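Long-range contact in Aac(6')-ib (Escherichia coli, PDB 2BUE), which probably transfers the acetyl group of acetyl-CoA to the 6'-amino group of aminoglycosides such as kanamycin B, conferring antibiotic resistance: residues D24-T32 and L131-L142. The protein carries 2 engineered substitutions. Sequence-based numbering, arbitrary orientation.
Sequences DSVTLRLMT and LGTKLVRALVEL. With COA (coenzyme A), chain B.
Strand 26-30 crosses helix 131-142 at about -50°, their axes approaching to 7.7 Å; the backbones come nearest, CA to CA, at Val26 and Leu135. The pair belongs to the GNAT acetyltransferase fold: an outermost strand of the mixed sheet lies over the helix whose first turn holds the coenzyme A pyrophosphate. No hydrogen bond joins the two segments, and the contact is made mainly by Val26 and Leu28. The two methyls of Val26 divide the helix surface between them. CG1, anti to the backbone N (chi1 175°), rests against the backbone of Leu135, 3.9 Å from its CA, while CG2 reaches Lys134 CB at 3.8 Å and also meets Leu131 CD1. One turn on, Ala138 offers just a methyl, and its CB sits 3.6 Å from Val26 O. Leu28 works through a single branch: its CD1 lies over the backbone between Ala138 and Leu139, 3.6 Å from Leu139 CA, and touches both Leu139 CD1 and Leu142 CD1, the latter at 3.7 Å. Leu135 and Leu139 also pack on strand 114-121, through Gln119 and Leu121 and through Ile117 respectively, so that the helix bridges the edge strand and the middle of the sheet. Val136, whose CB points away from strand 26-30, packs against helix 161-169. Near the start of the strand, solvent-exposed Lys134, its chain bent at the last torsion (chi4 -83°), brings NZ near Asp24 O without bonding it; that carbonyl is buried by the contact and has no partner in the model. At the helix N-terminus Gly132 N hydrogen-bonds to coenzyme O4A and Thr133 N to O1A, and Thr133 OG1 donates a second bond to O1A at 2.7 Å.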
# COMPACT_ATOMS: atom_id res chain seq x y z
N ASP A 24 -6.87 -6.92 17.87
CA ASP A 24 -6.10 -8.18 17.73
C ASP A 24 -5.19 -8.13 16.50
O ASP A 24 -4.67 -7.06 16.15
CB ASP A 24 -7.04 -9.40 17.67
CG ASP A 24 -6.38 -10.68 18.18
OD1 ASP A 24 -5.23 -10.60 18.68
OD2 ASP A 24 -7.01 -11.76 18.07
N SER A 25 -5.01 -9.27 15.84
CA SER A 25 -4.04 -9.40 14.77
C SER A 25 -4.62 -8.98 13.42
O SER A 25 -5.68 -9.46 13.02
CB SER A 25 -3.58 -10.85 14.68
OG SER A 25 -2.41 -10.97 13.88
N VAL A 26 -3.90 -8.12 12.71
CA VAL A 26 -4.28 -7.78 11.33
C VAL A 26 -3.61 -8.73 10.34
O VAL A 26 -2.39 -8.87 10.33
CB VAL A 26 -3.94 -6.32 10.96
CG1 VAL A 26 -4.25 -6.05 9.47
CG2 VAL A 26 -4.68 -5.35 11.86
N THR A 27 -4.42 -9.38 9.50
CA THR A 27 -3.90 -10.29 8.49
C THR A 27 -4.28 -9.83 7.08
O THR A 27 -5.08 -8.91 6.91
CB THR A 27 -4.36 -11.75 8.72
OG1 THR A 27 -5.78 -11.83 8.70
CG2 THR A 27 -3.82 -12.27 10.08
N LEU A 28 -3.66 -10.47 6.09
CA LEU A 28 -3.93 -10.14 4.69
C LEU A 28 -4.35 -11.35 3.92
O LEU A 28 -3.75 -12.43 4.06
CB LEU A 28 -2.69 -9.56 4.03
CG LEU A 28 -2.14 -8.30 4.69
CD1 LEU A 28 -0.66 -8.19 4.39
CD2 LEU A 28 -2.91 -7.05 4.27
N ARG A 29 -5.37 -11.17 3.08
CA ARG A 29 -5.74 -12.17 2.10
C ARG A 29 -5.76 -11.52 0.74
O ARG A 29 -5.93 -10.30 0.65
CB ARG A 29 -7.15 -12.72 2.43
CG ARG A 29 -8.28 -11.70 2.34
CD ARG A 29 -9.64 -12.39 2.54
NE ARG A 29 -10.78 -11.47 2.53
CZ ARG A 29 -11.33 -10.96 1.43
NH1 ARG A 29 -10.83 -11.25 0.21
NH2 ARG A 29 -12.38 -10.15 1.56
N LEU A 30 -5.59 -12.32 -0.31
CA LEU A 30 -5.75 -11.79 -1.67
C LEU A 30 -7.16 -11.24 -1.83
O LEU A 30 -8.13 -11.83 -1.35
CB LEU A 30 -5.51 -12.84 -2.76
CG LEU A 30 -4.10 -13.35 -3.02
CD1 LEU A 30 -4.16 -14.48 -4.07
CD2 LEU A 30 -3.13 -12.23 -3.50
N MET A 31 -7.26 -10.09 -2.50
CA MET A 31 -8.56 -9.60 -2.92
C MET A 31 -9.05 -10.41 -4.12
O MET A 31 -8.25 -10.84 -4.95
CB MET A 31 -8.43 -8.13 -3.32
CG MET A 31 -9.79 -7.44 -3.44
SD MET A 31 -9.71 -5.72 -3.94
CE MET A 31 -9.36 -5.84 -5.67
N THR A 32 -10.36 -10.61 -4.19
CA THR A 32 -10.98 -11.29 -5.33
C THR A 32 -11.98 -10.36 -6.01
O THR A 32 -12.36 -9.31 -5.45
CB THR A 32 -11.72 -12.58 -4.88
OG1 THR A 32 -12.96 -12.22 -4.25
CG2 THR A 32 -10.86 -13.42 -3.89
N LEU A 131 -3.93 0.72 13.94
CA LEU A 131 -4.33 -0.37 13.03
C LEU A 131 -3.59 -0.29 11.69
O LEU A 131 -3.24 -1.33 11.10
CB LEU A 131 -5.85 -0.32 12.80
CG LEU A 131 -6.67 -1.60 12.74
CD1 LEU A 131 -6.38 -2.51 13.97
CD2 LEU A 131 -8.17 -1.23 12.67
N GLY A 132 -3.38 0.93 11.20
CA GLY A 132 -2.62 1.13 9.95
C GLY A 132 -1.18 0.66 10.09
O GLY A 132 -0.64 0.00 9.20
N THR A 133 -0.55 0.98 11.23
CA THR A 133 0.80 0.48 11.52
C THR A 133 0.83 -1.07 11.53
O THR A 133 1.71 -1.68 10.91
CB THR A 133 1.35 1.09 12.85
OG1 THR A 133 1.41 2.52 12.71
CG2 THR A 133 2.75 0.59 13.14
N LYS A 134 -0.14 -1.70 12.19
CA LYS A 134 -0.26 -3.17 12.15
C LYS A 134 -0.38 -3.73 10.73
O LYS A 134 0.27 -4.70 10.37
CB LYS A 134 -1.46 -3.62 12.98
CG LYS A 134 -1.19 -3.53 14.45
CD LYS A 134 -2.45 -3.77 15.24
CE LYS A 134 -2.18 -3.56 16.72
NZ LYS A 134 -1.60 -4.81 17.30
N LEU A 135 -1.24 -3.09 9.93
CA LEU A 135 -1.46 -3.49 8.55
C LEU A 135 -0.14 -3.39 7.77
O LEU A 135 0.28 -4.35 7.10
CB LEU A 135 -2.56 -2.62 7.92
CG LEU A 135 -3.08 -2.97 6.53
CD1 LEU A 135 -4.35 -2.17 6.26
CD2 LEU A 135 -2.02 -2.68 5.44
N VAL A 136 0.53 -2.24 7.86
CA VAL A 136 1.80 -2.05 7.16
C VAL A 136 2.85 -3.08 7.61
O VAL A 136 3.48 -3.72 6.77
CB VAL A 136 2.28 -0.60 7.24
CG1 VAL A 136 3.64 -0.45 6.54
CG2 VAL A 136 1.22 0.31 6.54
N ARG A 137 2.97 -3.30 8.92
CA ARG A 137 3.91 -4.32 9.41
C ARG A 137 3.61 -5.71 8.82
O ARG A 137 4.52 -6.44 8.43
CB ARG A 137 3.91 -4.34 10.94
CG ARG A 137 4.55 -3.10 11.56
CD ARG A 137 4.52 -3.15 13.07
NE ARG A 137 5.21 -2.00 13.64
CZ ARG A 137 5.04 -1.57 14.89
NH1 ARG A 137 4.20 -2.19 15.71
NH2 ARG A 137 5.70 -0.51 15.31
N ALA A 138 2.33 -6.06 8.74
CA ALA A 138 1.92 -7.36 8.19
C ALA A 138 2.27 -7.48 6.70
O ALA A 138 2.75 -8.53 6.23
CB ALA A 138 0.42 -7.58 8.42
N LEU A 139 2.08 -6.38 5.97
CA LEU A 139 2.42 -6.34 4.56
C LEU A 139 3.93 -6.43 4.33
O LEU A 139 4.38 -7.15 3.44
CB LEU A 139 1.83 -5.08 3.91
CG LEU A 139 1.87 -5.07 2.38
CD1 LEU A 139 1.43 -6.40 1.72
CD2 LEU A 139 1.02 -3.94 1.83
N VAL A 140 4.70 -5.73 5.15
CA VAL A 140 6.15 -5.77 5.07
C VAL A 140 6.65 -7.19 5.34
O VAL A 140 7.49 -7.71 4.61
CB VAL A 140 6.79 -4.76 6.05
CG1 VAL A 140 8.29 -5.02 6.26
CG2 VAL A 140 6.59 -3.32 5.54
N GLU A 141 6.13 -7.81 6.39
CA GLU A 141 6.51 -9.20 6.71
C GLU A 141 6.18 -10.16 5.55
O GLU A 141 7.03 -10.97 5.13
CB GLU A 141 5.87 -9.66 8.02
CG GLU A 141 6.33 -11.06 8.44
CD GLU A 141 5.92 -11.41 9.85
OE1 GLU A 141 6.10 -10.57 10.76
OE2 GLU A 141 5.41 -12.52 10.03
N LEU A 142 4.96 -10.04 5.00
CA LEU A 142 4.54 -10.86 3.87
C LEU A 142 5.54 -10.73 2.72
O LEU A 142 6.04 -11.74 2.18
CB LEU A 142 3.13 -10.43 3.44
CG LEU A 142 2.40 -11.19 2.33
CD1 LEU A 142 0.91 -10.89 2.43
CD2 LEU A 142 2.93 -10.79 0.98
N1A COA B . -1.02 14.57 11.15
C2A COA B . 0.18 14.12 11.51
N3A COA B . 0.32 13.02 12.23
C4A COA B . -0.78 12.33 12.61
C5A COA B . -2.04 12.77 12.26
C6A COA B . -2.15 13.93 11.50
N6A COA B . -3.36 14.37 11.15
N7A COA B . -2.94 11.92 12.77
C8A COA B . -2.26 10.98 13.42
N9A COA B . -0.95 11.24 13.33
C1B COA B . 0.13 10.43 13.89
C2B COA B . -0.49 9.62 15.01
O2B COA B . -0.31 10.33 16.23
C3B COA B . 0.32 8.33 14.93
O3B COA B . 1.63 8.55 15.47
P3B COA B . 1.94 8.28 17.02
O7A COA B . 3.55 8.41 17.12
O8A COA B . 1.56 6.74 17.30
O9A COA B . 1.22 9.24 17.90
C4B COA B . 0.49 8.14 13.41
O4B COA B . 0.41 9.46 12.83
C5B COA B . -0.44 7.19 12.65
O5B COA B . -0.26 5.82 13.04
P1A COA B . -1.56 4.84 13.02
O1A COA B . -1.12 3.40 12.96
O2A COA B . -2.57 5.21 14.05
O3A COA B . -2.15 5.23 11.59
P2A COA B . -3.62 4.77 11.07
O4A COA B . -4.05 3.57 11.82
O5A COA B . -4.53 5.94 10.93
O6A COA B . -3.21 4.30 9.57
CBP COA B . -3.36 5.16 7.30
CCP COA B . -2.57 5.21 8.63
CDP COA B . -2.70 6.16 6.33
CEP COA B . -3.28 3.72 6.73
CAP COA B . -4.85 5.56 7.57
OAP COA B . -4.92 6.76 8.37
C9P COA B . -5.68 5.70 6.28
O9P COA B . -6.01 4.70 5.64
N8P COA B . -6.01 6.97 5.93
C7P COA B . -6.80 7.29 4.72
C6P COA B . -6.12 6.74 3.44
C5P COA B . -4.61 7.06 3.33
O5P COA B . -4.15 8.15 3.71
N4P COA B . -3.85 6.10 2.79
C3P COA B . -2.38 6.27 2.66
C2P COA B . -1.97 6.96 1.37
S1P COA B . -0.13 7.01 1.16